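Local coordinates for protein 2,5-dihydroxypyridine 5,6-dioxygenase (Pseudomonas putida KT2440, PDB 7CUP) that catalyses the iron-dependent dioxygenolytic cleavage of the 2,5-dihydroxypyridine ring between carbons 5 and 6, giving N-formylmaleamate in aerobic nicotinate degradation, at residues H189-F194 with M288-R293; V209-D214 with R224-L229; L217-Y222 with C317-P322; Y261-I266 with F299-G304. One frame throughout, in Å; residues are numbered along the deposited sequence.

Interaction 1: residues H189-F194 with M288-R293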
# COMPACT_ATOMS: atom_id res chain seq x y z
N HIS A 189 3.08 -28.17 -12.93
CA HIS A 189 2.46 -27.41 -11.81
C HIS A 189 3.30 -27.67 -10.58
O HIS A 189 3.41 -28.84 -10.19
CB HIS A 189 1.04 -27.92 -11.60
CG HIS A 189 0.25 -27.17 -10.59
ND1 HIS A 189 -1.03 -27.56 -10.25
CD2 HIS A 189 0.55 -26.10 -9.82
CE1 HIS A 189 -1.50 -26.71 -9.35
NE2 HIS A 189 -0.56 -25.83 -9.07
N TRP A 190 3.95 -26.65 -10.05
CA TRP A 190 4.54 -26.71 -8.71
C TRP A 190 3.47 -26.30 -7.69
O TRP A 190 3.07 -25.14 -7.72
CB TRP A 190 5.74 -25.79 -8.70
CG TRP A 190 6.33 -25.59 -7.35
CD1 TRP A 190 6.22 -26.35 -6.22
CD2 TRP A 190 7.16 -24.49 -7.02
NE1 TRP A 190 6.95 -25.79 -5.21
CE2 TRP A 190 7.53 -24.64 -5.67
CE3 TRP A 190 7.58 -23.37 -7.74
CZ2 TRP A 190 8.36 -23.73 -5.04
CZ3 TRP A 190 8.40 -22.47 -7.11
CH2 TRP A 190 8.80 -22.66 -5.78
N PRO A 191 2.93 -27.20 -6.82
CA PRO A 191 3.36 -28.59 -6.64
C PRO A 191 2.47 -29.66 -7.28
O PRO A 191 1.31 -29.37 -7.59
CB PRO A 191 3.16 -28.74 -5.13
CG PRO A 191 1.85 -28.02 -4.89
CD PRO A 191 1.80 -26.91 -5.93
N SER A 192 2.99 -30.88 -7.45
CA SER A 192 2.24 -32.03 -8.02
C SER A 192 2.98 -33.32 -7.69
O SER A 192 3.44 -33.46 -6.54
CB SER A 192 1.95 -31.83 -9.49
OG SER A 192 3.14 -31.66 -10.27
N GLY A 193 3.07 -34.26 -8.64
CA GLY A 193 3.56 -35.62 -8.35
C GLY A 193 2.49 -36.67 -8.59
O GLY A 193 2.21 -37.42 -7.66
N PHE A 194 1.91 -36.73 -9.79
CA PHE A 194 0.86 -37.73 -10.16
C PHE A 194 0.74 -37.83 -11.68
O PHE A 194 1.47 -37.14 -12.44
CB PHE A 194 -0.47 -37.38 -9.48
CG PHE A 194 -1.07 -36.06 -9.88
CD1 PHE A 194 -0.61 -34.86 -9.34
CD2 PHE A 194 -2.16 -36.01 -10.75
CE1 PHE A 194 -1.19 -33.65 -9.70
CE2 PHE A 194 -2.76 -34.79 -11.08
CZ PHE A 194 -2.26 -33.61 -10.56
N MET A 288 -6.18 -24.43 -4.34
CA MET A 288 -7.02 -25.42 -5.05
C MET A 288 -6.86 -26.83 -4.45
O MET A 288 -7.55 -27.75 -4.88
CB MET A 288 -6.64 -25.40 -6.53
CG MET A 288 -5.27 -26.00 -6.82
SD MET A 288 -4.98 -26.00 -8.61
CE MET A 288 -5.43 -24.30 -8.97
N CYS A 289 -6.03 -27.00 -3.43
CA CYS A 289 -5.82 -28.27 -2.69
C CYS A 289 -5.20 -29.30 -3.65
O CYS A 289 -5.83 -30.33 -4.03
CB CYS A 289 -7.08 -28.79 -2.01
SG CYS A 289 -6.69 -30.08 -0.78
N MET A 290 -3.94 -29.05 -3.98
CA MET A 290 -3.09 -30.04 -4.68
C MET A 290 -2.80 -31.24 -3.79
O MET A 290 -2.59 -32.31 -4.36
CB MET A 290 -1.79 -29.40 -5.17
CG MET A 290 -2.02 -28.45 -6.33
SD MET A 290 -2.97 -29.19 -7.69
CE MET A 290 -1.87 -30.50 -8.21
N ASP A 291 -2.85 -31.09 -2.46
CA ASP A 291 -2.68 -32.23 -1.52
C ASP A 291 -3.71 -33.32 -1.84
O ASP A 291 -3.33 -34.50 -1.86
CB ASP A 291 -2.83 -31.75 -0.08
CG ASP A 291 -1.56 -31.17 0.50
OD1 ASP A 291 -0.71 -31.97 0.96
OD2 ASP A 291 -1.43 -29.93 0.52
N ALA A 292 -4.97 -32.94 -2.06
CA ALA A 292 -6.09 -33.86 -2.32
C ALA A 292 -5.86 -34.52 -3.68
O ALA A 292 -6.16 -35.70 -3.79
CB ALA A 292 -7.41 -33.10 -2.28
N ARG A 293 -5.36 -33.78 -4.68
CA ARG A 293 -5.17 -34.38 -6.02
C ARG A 293 -3.99 -35.36 -6.00
O ARG A 293 -4.03 -36.34 -6.78
CB ARG A 293 -4.97 -33.32 -7.11
CG ARG A 293 -6.17 -32.41 -7.33
CD ARG A 293 -5.94 -31.44 -8.45
NE ARG A 293 -7.18 -30.73 -8.70
CZ ARG A 293 -7.65 -29.71 -7.97
NH1 ARG A 293 -6.96 -29.27 -6.93
NH2 ARG A 293 -8.81 -29.15 -8.30

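Interaction 2: residues V209-D214 with R224-L229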
# COMPACT_ATOMS: atom_id res chain seq x y z
N VAL A 209 -17.63 -45.32 -5.66
CA VAL A 209 -18.20 -44.92 -4.34
C VAL A 209 -17.26 -43.90 -3.70
O VAL A 209 -16.09 -44.22 -3.39
CB VAL A 209 -18.45 -46.14 -3.43
CG1 VAL A 209 -18.83 -45.72 -2.01
CG2 VAL A 209 -19.50 -47.07 -4.04
N LEU A 210 -17.76 -42.69 -3.50
CA LEU A 210 -17.08 -41.74 -2.59
C LEU A 210 -17.40 -42.25 -1.19
O LEU A 210 -18.56 -42.23 -0.81
CB LEU A 210 -17.60 -40.32 -2.82
CG LEU A 210 -17.05 -39.60 -4.05
CD1 LEU A 210 -17.46 -40.31 -5.33
CD2 LEU A 210 -17.56 -38.17 -4.07
N ASP A 211 -16.41 -42.80 -0.50
CA ASP A 211 -16.61 -43.28 0.88
C ASP A 211 -16.60 -42.09 1.83
O ASP A 211 -16.21 -40.98 1.40
CB ASP A 211 -15.54 -44.29 1.28
CG ASP A 211 -15.94 -45.13 2.48
OD1 ASP A 211 -17.08 -44.98 2.94
OD2 ASP A 211 -15.11 -45.93 2.92
N VAL A 212 -17.04 -42.31 3.06
CA VAL A 212 -16.83 -41.36 4.19
C VAL A 212 -15.34 -41.03 4.14
O VAL A 212 -14.53 -41.96 3.98
CB VAL A 212 -17.27 -41.95 5.55
CG1 VAL A 212 -16.91 -41.03 6.72
CG2 VAL A 212 -18.76 -42.26 5.59
N GLY A 213 -14.99 -39.74 4.14
CA GLY A 213 -13.59 -39.29 4.12
C GLY A 213 -13.09 -38.97 2.71
O GLY A 213 -12.03 -38.33 2.60
N ASP A 214 -13.79 -39.39 1.66
CA ASP A 214 -13.32 -39.08 0.29
C ASP A 214 -13.69 -37.63 -0.01
O ASP A 214 -14.45 -37.04 0.75
CB ASP A 214 -13.81 -40.10 -0.73
CG ASP A 214 -13.07 -41.42 -0.62
OD1 ASP A 214 -11.91 -41.39 -0.17
OD2 ASP A 214 -13.65 -42.47 -0.99
N ARG A 224 -19.22 -37.09 4.62
CA ARG A 224 -19.60 -37.67 5.93
C ARG A 224 -20.58 -38.83 5.70
O ARG A 224 -20.78 -39.60 6.63
CB ARG A 224 -20.10 -36.55 6.85
CG ARG A 224 -19.03 -35.52 7.19
CD ARG A 224 -17.78 -36.18 7.74
NE ARG A 224 -18.04 -36.97 8.96
CZ ARG A 224 -17.81 -36.56 10.21
NH1 ARG A 224 -17.29 -35.36 10.44
NH2 ARG A 224 -18.05 -37.36 11.23
N GLU A 225 -21.09 -39.00 4.50
CA GLU A 225 -21.80 -40.23 4.07
C GLU A 225 -21.39 -40.53 2.63
O GLU A 225 -20.98 -39.61 1.92
CB GLU A 225 -23.33 -40.14 4.14
CG GLU A 225 -23.88 -38.93 4.89
CD GLU A 225 -25.36 -38.67 4.65
OE1 GLU A 225 -25.75 -37.47 4.46
OE2 GLU A 225 -26.13 -39.68 4.64
N ARG A 226 -21.56 -41.77 2.22
CA ARG A 226 -21.17 -42.28 0.88
C ARG A 226 -21.96 -41.57 -0.22
O ARG A 226 -23.13 -41.21 -0.02
CB ARG A 226 -21.39 -43.79 0.84
CG ARG A 226 -20.48 -44.53 1.79
CD ARG A 226 -20.56 -46.03 1.59
NE ARG A 226 -19.46 -46.65 2.29
CZ ARG A 226 -19.40 -47.94 2.61
NH1 ARG A 226 -20.40 -48.74 2.29
NH2 ARG A 226 -18.33 -48.41 3.24
N ILE A 227 -21.31 -41.36 -1.35
CA ILE A 227 -22.00 -41.05 -2.63
C ILE A 227 -21.67 -42.20 -3.56
O ILE A 227 -20.47 -42.52 -3.65
CB ILE A 227 -21.57 -39.70 -3.20
CG1 ILE A 227 -21.80 -38.57 -2.19
CG2 ILE A 227 -22.28 -39.43 -4.51
CD1 ILE A 227 -21.20 -37.26 -2.62
N THR A 228 -22.69 -42.84 -4.13
CA THR A 228 -22.55 -43.87 -5.18
C THR A 228 -22.79 -43.22 -6.55
O THR A 228 -23.86 -42.61 -6.75
CB THR A 228 -23.54 -45.02 -4.96
OG1 THR A 228 -23.36 -45.51 -3.63
CG2 THR A 228 -23.31 -46.16 -5.93
N LEU A 229 -21.81 -43.34 -7.45
CA LEU A 229 -21.92 -42.91 -8.87
C LEU A 229 -21.99 -44.16 -9.76
O LEU A 229 -21.06 -45.00 -9.71
CB LEU A 229 -20.71 -42.05 -9.25
CG LEU A 229 -20.40 -40.92 -8.29
CD1 LEU A 229 -19.07 -40.29 -8.63
CD2 LEU A 229 -21.50 -39.89 -8.33
O HOH W 1 -15.67 -48.18 4.12

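Interaction 3: residues L217-Y222 with C317-P322. With FE (Fe (III) ion), chain G.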
# COMPACT_ATOMS: atom_id res chain seq x y z
N LEU A 217 -13.50 -31.85 -5.12
CA LEU A 217 -12.97 -30.51 -5.48
C LEU A 217 -13.81 -29.98 -6.64
O LEU A 217 -14.07 -30.73 -7.57
CB LEU A 217 -11.50 -30.70 -5.85
CG LEU A 217 -10.63 -31.39 -4.80
CD1 LEU A 217 -9.22 -31.56 -5.31
CD2 LEU A 217 -10.61 -30.61 -3.49
N PRO A 218 -14.24 -28.70 -6.67
CA PRO A 218 -13.83 -27.67 -5.70
C PRO A 218 -14.63 -27.47 -4.40
O PRO A 218 -14.41 -26.47 -3.76
CB PRO A 218 -13.99 -26.38 -6.52
CG PRO A 218 -15.20 -26.66 -7.37
CD PRO A 218 -15.11 -28.14 -7.73
N PHE A 219 -15.48 -28.41 -3.97
CA PHE A 219 -16.27 -28.25 -2.72
C PHE A 219 -15.32 -28.26 -1.52
O PHE A 219 -15.62 -27.62 -0.52
CB PHE A 219 -17.34 -29.33 -2.53
CG PHE A 219 -18.31 -29.56 -3.67
CD1 PHE A 219 -18.46 -28.64 -4.70
CD2 PHE A 219 -19.06 -30.73 -3.73
CE1 PHE A 219 -19.34 -28.88 -5.74
CE2 PHE A 219 -19.95 -30.96 -4.77
CZ PHE A 219 -20.06 -30.05 -5.79
N LYS A 220 -14.23 -29.01 -1.59
CA LYS A 220 -13.23 -29.14 -0.50
C LYS A 220 -13.91 -29.61 0.80
O LYS A 220 -13.64 -29.02 1.85
CB LYS A 220 -12.49 -27.82 -0.32
CG LYS A 220 -11.70 -27.40 -1.54
CD LYS A 220 -11.38 -25.94 -1.62
CE LYS A 220 -10.43 -25.66 -2.74
NZ LYS A 220 -10.65 -24.31 -3.29
N ASN A 221 -14.74 -30.65 0.71
CA ASN A 221 -15.40 -31.31 1.87
C ASN A 221 -14.91 -32.73 1.91
O ASN A 221 -14.69 -33.30 0.85
CB ASN A 221 -16.92 -31.34 1.76
CG ASN A 221 -17.54 -29.96 1.88
OD1 ASN A 221 -18.56 -29.64 1.24
ND2 ASN A 221 -16.91 -29.14 2.71
N TYR A 222 -14.71 -33.26 3.11
CA TYR A 222 -14.65 -34.72 3.35
C TYR A 222 -16.09 -35.22 3.42
O TYR A 222 -16.85 -34.70 4.25
CB TYR A 222 -13.88 -35.00 4.64
CG TYR A 222 -12.44 -34.55 4.63
CD1 TYR A 222 -11.45 -35.35 4.09
CD2 TYR A 222 -12.06 -33.37 5.23
CE1 TYR A 222 -10.11 -34.99 4.16
CE2 TYR A 222 -10.73 -32.98 5.29
CZ TYR A 222 -9.74 -33.78 4.74
OH TYR A 222 -8.43 -33.38 4.78
N CYS A 317 -18.35 -27.07 -16.30
CA CYS A 317 -18.47 -27.76 -14.99
C CYS A 317 -17.38 -28.83 -14.85
O CYS A 317 -17.38 -29.80 -15.61
CB CYS A 317 -19.85 -28.37 -14.84
SG CYS A 317 -20.10 -29.16 -13.23
N HIS A 318 -16.49 -28.67 -13.87
CA HIS A 318 -15.31 -29.54 -13.67
C HIS A 318 -15.20 -29.97 -12.20
O HIS A 318 -15.09 -29.09 -11.31
CB HIS A 318 -14.07 -28.79 -14.14
CG HIS A 318 -12.82 -29.50 -13.79
ND1 HIS A 318 -11.94 -29.02 -12.85
CD2 HIS A 318 -12.35 -30.69 -14.19
CE1 HIS A 318 -10.96 -29.86 -12.70
NE2 HIS A 318 -11.18 -30.89 -13.51
N LEU A 319 -15.17 -31.28 -11.95
CA LEU A 319 -14.91 -31.86 -10.60
C LEU A 319 -13.67 -32.75 -10.64
O LEU A 319 -13.47 -33.44 -11.66
CB LEU A 319 -16.12 -32.67 -10.12
CG LEU A 319 -17.44 -31.91 -10.11
CD1 LEU A 319 -18.56 -32.84 -9.68
CD2 LEU A 319 -17.39 -30.68 -9.21
N ASP A 320 -12.83 -32.66 -9.61
CA ASP A 320 -11.72 -33.58 -9.29
C ASP A 320 -12.10 -34.29 -8.01
O ASP A 320 -12.48 -33.61 -7.02
CB ASP A 320 -10.38 -32.86 -9.16
CG ASP A 320 -9.80 -32.48 -10.51
OD1 ASP A 320 -10.18 -33.13 -11.48
OD2 ASP A 320 -9.03 -31.52 -10.58
N ILE A 321 -12.03 -35.62 -8.04
CA ILE A 321 -12.50 -36.48 -6.93
C ILE A 321 -11.46 -37.55 -6.65
O ILE A 321 -11.37 -38.52 -7.40
CB ILE A 321 -13.87 -37.10 -7.27
CG1 ILE A 321 -14.89 -36.01 -7.58
CG2 ILE A 321 -14.30 -38.02 -6.15
CD1 ILE A 321 -16.23 -36.52 -8.09
N PRO A 322 -10.66 -37.41 -5.58
CA PRO A 322 -9.75 -38.47 -5.13
C PRO A 322 -10.42 -39.45 -4.15
O PRO A 322 -11.13 -39.03 -3.27
CB PRO A 322 -8.63 -37.72 -4.39
CG PRO A 322 -9.25 -36.38 -3.99
CD PRO A 322 -10.52 -36.19 -4.77
FE FE G . -9.98 -32.72 -13.73
O HOH W 2 -8.18 -31.34 -13.28
O HOH W 3 -10.44 -32.12 -15.96

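Interaction 4: residues Y261-I266 with F299-G304. With FE (Fe (III) ion), chain G.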
# COMPACT_ATOMS: atom_id res chain seq x y z
N TYR A 261 -21.63 -34.71 -16.87
CA TYR A 261 -21.63 -36.08 -16.28
C TYR A 261 -20.56 -36.96 -16.93
O TYR A 261 -20.39 -38.12 -16.51
CB TYR A 261 -23.03 -36.69 -16.36
CG TYR A 261 -24.07 -35.86 -15.66
CD1 TYR A 261 -24.05 -35.74 -14.28
CD2 TYR A 261 -25.00 -35.12 -16.37
CE1 TYR A 261 -24.97 -34.94 -13.62
CE2 TYR A 261 -25.91 -34.29 -15.74
CZ TYR A 261 -25.89 -34.20 -14.35
OH TYR A 261 -26.77 -33.38 -13.71
N GLY A 262 -19.81 -36.45 -17.90
CA GLY A 262 -18.79 -37.27 -18.57
C GLY A 262 -17.56 -37.49 -17.70
O GLY A 262 -17.06 -36.52 -17.13
N ILE A 263 -17.04 -38.71 -17.66
CA ILE A 263 -15.76 -39.00 -16.97
C ILE A 263 -14.62 -38.50 -17.85
O ILE A 263 -14.57 -38.83 -19.06
CB ILE A 263 -15.61 -40.47 -16.62
CG1 ILE A 263 -16.78 -40.97 -15.76
CG2 ILE A 263 -14.29 -40.71 -15.93
CD1 ILE A 263 -16.95 -40.25 -14.41
N SER A 264 -13.75 -37.70 -17.24
CA SER A 264 -12.55 -37.11 -17.87
C SER A 264 -11.33 -37.91 -17.41
O SER A 264 -11.25 -39.10 -17.72
CB SER A 264 -12.45 -35.63 -17.57
OG SER A 264 -13.22 -34.91 -18.53
N HIS A 265 -10.38 -37.30 -16.71
CA HIS A 265 -9.08 -37.96 -16.48
C HIS A 265 -9.21 -38.93 -15.30
O HIS A 265 -10.12 -38.75 -14.46
CB HIS A 265 -7.95 -36.92 -16.38
CG HIS A 265 -8.07 -35.95 -15.26
ND1 HIS A 265 -7.66 -36.26 -13.98
CD2 HIS A 265 -8.51 -34.68 -15.24
CE1 HIS A 265 -7.87 -35.22 -13.20
NE2 HIS A 265 -8.39 -34.25 -13.95
N ILE A 266 -8.37 -39.95 -15.30
CA ILE A 266 -8.38 -41.06 -14.32
C ILE A 266 -6.92 -41.38 -14.09
O ILE A 266 -6.18 -41.36 -15.08
CB ILE A 266 -9.20 -42.25 -14.87
CG1 ILE A 266 -8.77 -42.65 -16.28
CG2 ILE A 266 -10.68 -41.93 -14.85
CD1 ILE A 266 -9.38 -43.96 -16.75
N PHE A 299 -6.79 -42.69 -5.93
CA PHE A 299 -7.36 -42.76 -7.30
C PHE A 299 -8.05 -41.42 -7.53
O PHE A 299 -8.92 -41.05 -6.73
CB PHE A 299 -8.35 -43.91 -7.47
CG PHE A 299 -9.04 -43.89 -8.80
CD1 PHE A 299 -8.32 -44.08 -9.96
CD2 PHE A 299 -10.38 -43.64 -8.90
CE1 PHE A 299 -8.94 -44.03 -11.20
CE2 PHE A 299 -11.02 -43.62 -10.12
CZ PHE A 299 -10.29 -43.80 -11.28
N LEU A 300 -7.66 -40.72 -8.58
CA LEU A 300 -8.22 -39.40 -8.92
C LEU A 300 -8.95 -39.54 -10.23
O LEU A 300 -8.28 -39.87 -11.24
CB LEU A 300 -7.09 -38.37 -9.04
CG LEU A 300 -7.54 -36.95 -9.39
CD1 LEU A 300 -8.44 -36.38 -8.29
CD2 LEU A 300 -6.33 -36.06 -9.62
N PHE A 301 -10.24 -39.27 -10.23
CA PHE A 301 -10.98 -39.09 -11.49
C PHE A 301 -11.56 -37.69 -11.53
O PHE A 301 -11.64 -37.02 -10.49
CB PHE A 301 -12.07 -40.16 -11.68
CG PHE A 301 -13.21 -40.12 -10.71
CD1 PHE A 301 -13.05 -40.59 -9.41
CD2 PHE A 301 -14.45 -39.64 -11.10
CE1 PHE A 301 -14.12 -40.57 -8.53
CE2 PHE A 301 -15.51 -39.63 -10.21
CZ PHE A 301 -15.34 -40.10 -8.93
N SER A 302 -11.98 -37.31 -12.73
CA SER A 302 -12.51 -35.98 -13.03
C SER A 302 -13.76 -36.11 -13.90
O SER A 302 -13.99 -37.21 -14.48
CB SER A 302 -11.43 -35.14 -13.68
OG SER A 302 -11.96 -33.86 -13.99
N THR A 303 -14.54 -35.03 -13.98
CA THR A 303 -15.80 -34.95 -14.75
C THR A 303 -15.77 -33.70 -15.63
O THR A 303 -15.05 -32.74 -15.29
CB THR A 303 -17.02 -34.95 -13.83
OG1 THR A 303 -17.08 -33.69 -13.15
CG2 THR A 303 -16.99 -36.10 -12.85
N GLY A 304 -16.56 -33.73 -16.71
CA GLY A 304 -16.83 -32.58 -17.58
C GLY A 304 -15.90 -32.56 -18.79
O GLY A 304 -15.78 -33.55 -19.51
FE FE G . -9.98 -32.72 -13.73
O HOH W 4 -6.73 -38.25 -12.47
O HOH W 3 -10.44 -32.12 -15.96
O HOH W 2 -8.18 -31.34 -13.28

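Interaction 1: residues H189-F194 with M288-R293
His189 meets two methionine sulfurs at the point where strand 187-189, outermost in the parallel sheet, gives way to a connecting loop that faces the start of helix 290-294. Its CE1 lies 3.3 Å from Met290 SD, which approaches obliquely, whereas Met288 SD sits at the ring edge, 76° off the normal and 4.7 Å from the centroid. Pro191, which follows a cis peptide bond, sets its CG 3.9 Å from Met290 CB, and Pro191 O lies 3.4 Å from the methyl Met290 CE. Ser192 turns back to its own segment, its OG donating to His189 O. Gly193 has backbone angles at which a CB would run into the preceding carbonyl O, and it forms a G1 beta bulge with Phe194 opposite Glu177. Met290 is bent at chi2 (-52°) and chi3 (-63°), and the two bends bring CE within touch of both Pro191 O and the Phe194 ring. An alanine in place of Met290 would probably open a gap between the His189 and Phe194 rings, leaving both without their shared neighbour. Phe194 offers Met290 an edge and Arg293 a face: CE1 is 3.6 Å from Met290 CE, while Arg293 O stands 4.3 Å above the ring plane, offset toward the rim.

Interaction 2: residues V209-D214 with R224-L229
Arg226 and Asp211 form a salt bridge just past the point where strands 207-210 and 227-232 of a three-stranded antiparallel sheet pair through Leu210 and Ile227. Along the arginine, CB lies 3.6 Å from Leu210 O. CG then passes Asp211 OD1, and CD reaches Val209 CG1 at 4.0 Å. The chain is extended from CG to NE, which carries NE alongside the aspartate. NE donates to Asp211 OD1 at 3.0 Å in a nearly straight bond (175° at the hydrogen). The acceptor lies in the guanidinium plane, but NE stands above the carboxylate plane, the two planes being 58° apart. At the tip, NH2 donates to a water that in turn donates to Asp211 OD2, so a single water closes a ring between the charged groups.

Asp211 OD1 also accepts from Val212 N at 2.7 Å, from the opposite face of the carboxylate to Arg226 NE. A leucine in place of Asp211 would probably leave the Arg226 charge without its mate and Val212 N without this acceptor.

The hydrogen-bonded pair Leu210 and Ile227 exchanges two backbone bonds: Leu210 N to Ile227 O at 2.7 Å and Ile227 N to Leu210 O at 2.9 Å. Leu210 CD1 touches Leu229 CD1 at 3.7 Å on the buried face, near Ile321. Beyond the strand, Asp211 opens a type II turn through Gly213 to Asp214, while Arg224 pairs with Glu225 and Glu244 of a neighbouring subunit. The chemistry thus divides: apolar branches fill the interior side, and the charged pair, joined directly and through water, ties the turn to the residue just ahead of strand 227-232 on a more accessible side.

Interaction 3: residues L217-Y222 with C317-P322
Leu217 and Asp320 make a single antiparallel bridge, a hydrogen-bonded pair whose two backbone bonds form the tight part of this contact. Leu217 N donates to Asp320 O at 2.8 Å, and Asp320 N returns a bond to Leu217 O at 3.1 Å. Leu319 CA also approaches Leu217 O in a CA-H...O contact. Between the bridged residues, Leu217 CB and Asp320 CB lie 4.1 Å apart.

Packing slackens toward Phe219. Pro218, which follows a cis peptide bond, brings CD to 3.7 Å from Leu319 CD2, their side chains crossing at about a right angle. Phe219 CE1 only grazes the same methyl, at 4.4 Å and obliquely; Leu248 of helix 243-253 and Leu281 of a neighbouring subunit also adjoin this phenylalanine.

The watery side is the metal side. His318 NE2 binds iron at 2.2 Å and Asp320 OD1 at 2.3 Å, with two waters among the other ligands. One of them donates to Asp320 OD2, which also forms a salt bridge with Arg293, a second-shell residue that would hold the carboxylate's rotation. His318 ND1 is hydrogen-bonded to Thr73 O, which would steady the ring. With CG anti to the backbone N (chi1 171°), His318 reaches the ion that Asp320 binds from two residues along; His265 and Ser302 complete the protein ligands of this non-heme iron dioxygenase site.

Interaction 4: residues Y261-I266 with F299-G304
His265 and Ser302 meet with the serine CB over the imidazole face, and both bind the same iron. Ser302 CB makes a CH-pi contact there, 3.4 Å from the centroid and 22° off the normal, displaced toward the rim. Ser302 OG binds the metal at 2.3 Å, beside His265 NE2 at 2.2 Å, and is also hydrogen-bonded to Leu319 O of strand 319-323. In His265, CG falls between the backbone N and the carbonyl carbon (chi1 62°), which brings the ring over its neighbour on the adjoining strand. At the imidazole edge, in its plane, come Leu300 CD2 and a water that accepts from ND1 and donates to Leu300 O; this bridge would fix the ring's rotation.

The other face of the pairing is largely apolar. Ile266 CG2 touches Phe301 CB at 3.9 Å, their side chains crossing at about a right angle, whereas Ile266 and Phe299 lie alongside, pointing the same way, with CG2 of Ile266 4.0 Å from CZ of Phe299. Ile263 CD1 approaches Phe301 CD2 obliquely.

The non-hydrogen-bonded pairs Ile263 with Thr303 and Ile266 with Phe301 are out of step by one residue: a beta bulge at Ser264 and His265. Ser264 N donates to Ser302 O at 2.8 Å, and Gly304 N to Gly262 O, but the bond from Ser302 N to His265 O is weak.

The strands run antiparallel, with axes 154° apart. Strand 299-303 lies between 263-269 and 319-323 in a five-stranded sheet, with strand 194-197 flanking 263-269 on its other side and Ile236 of strand 235-240 packing on Ile263 and Thr303.

Interactions 3 and 4 have centres 11 Å apart and meet in the sheet where strand 319-323 lies beside 299-303; together they supply all four protein ligands of the iron. Interaction 1, about 13 Å from interaction 3 centre to centre, brings helix 290-294 to that site, its arginine linking to the metal-binding aspartate, and extends toward the parallel sheet through strand 187-189. Interaction 2, about 21 Å from interaction 1 centre to centre and not touching it, lies at the subunit interface and packs against interactions 3 and 4, with Leu210 and Leu229 meeting Ile321 and Phe301. Along the chain, interactions 1 and 3 alternate, while interaction 4 is nested inside interaction 3, so distant segments converge on one catalytic metal.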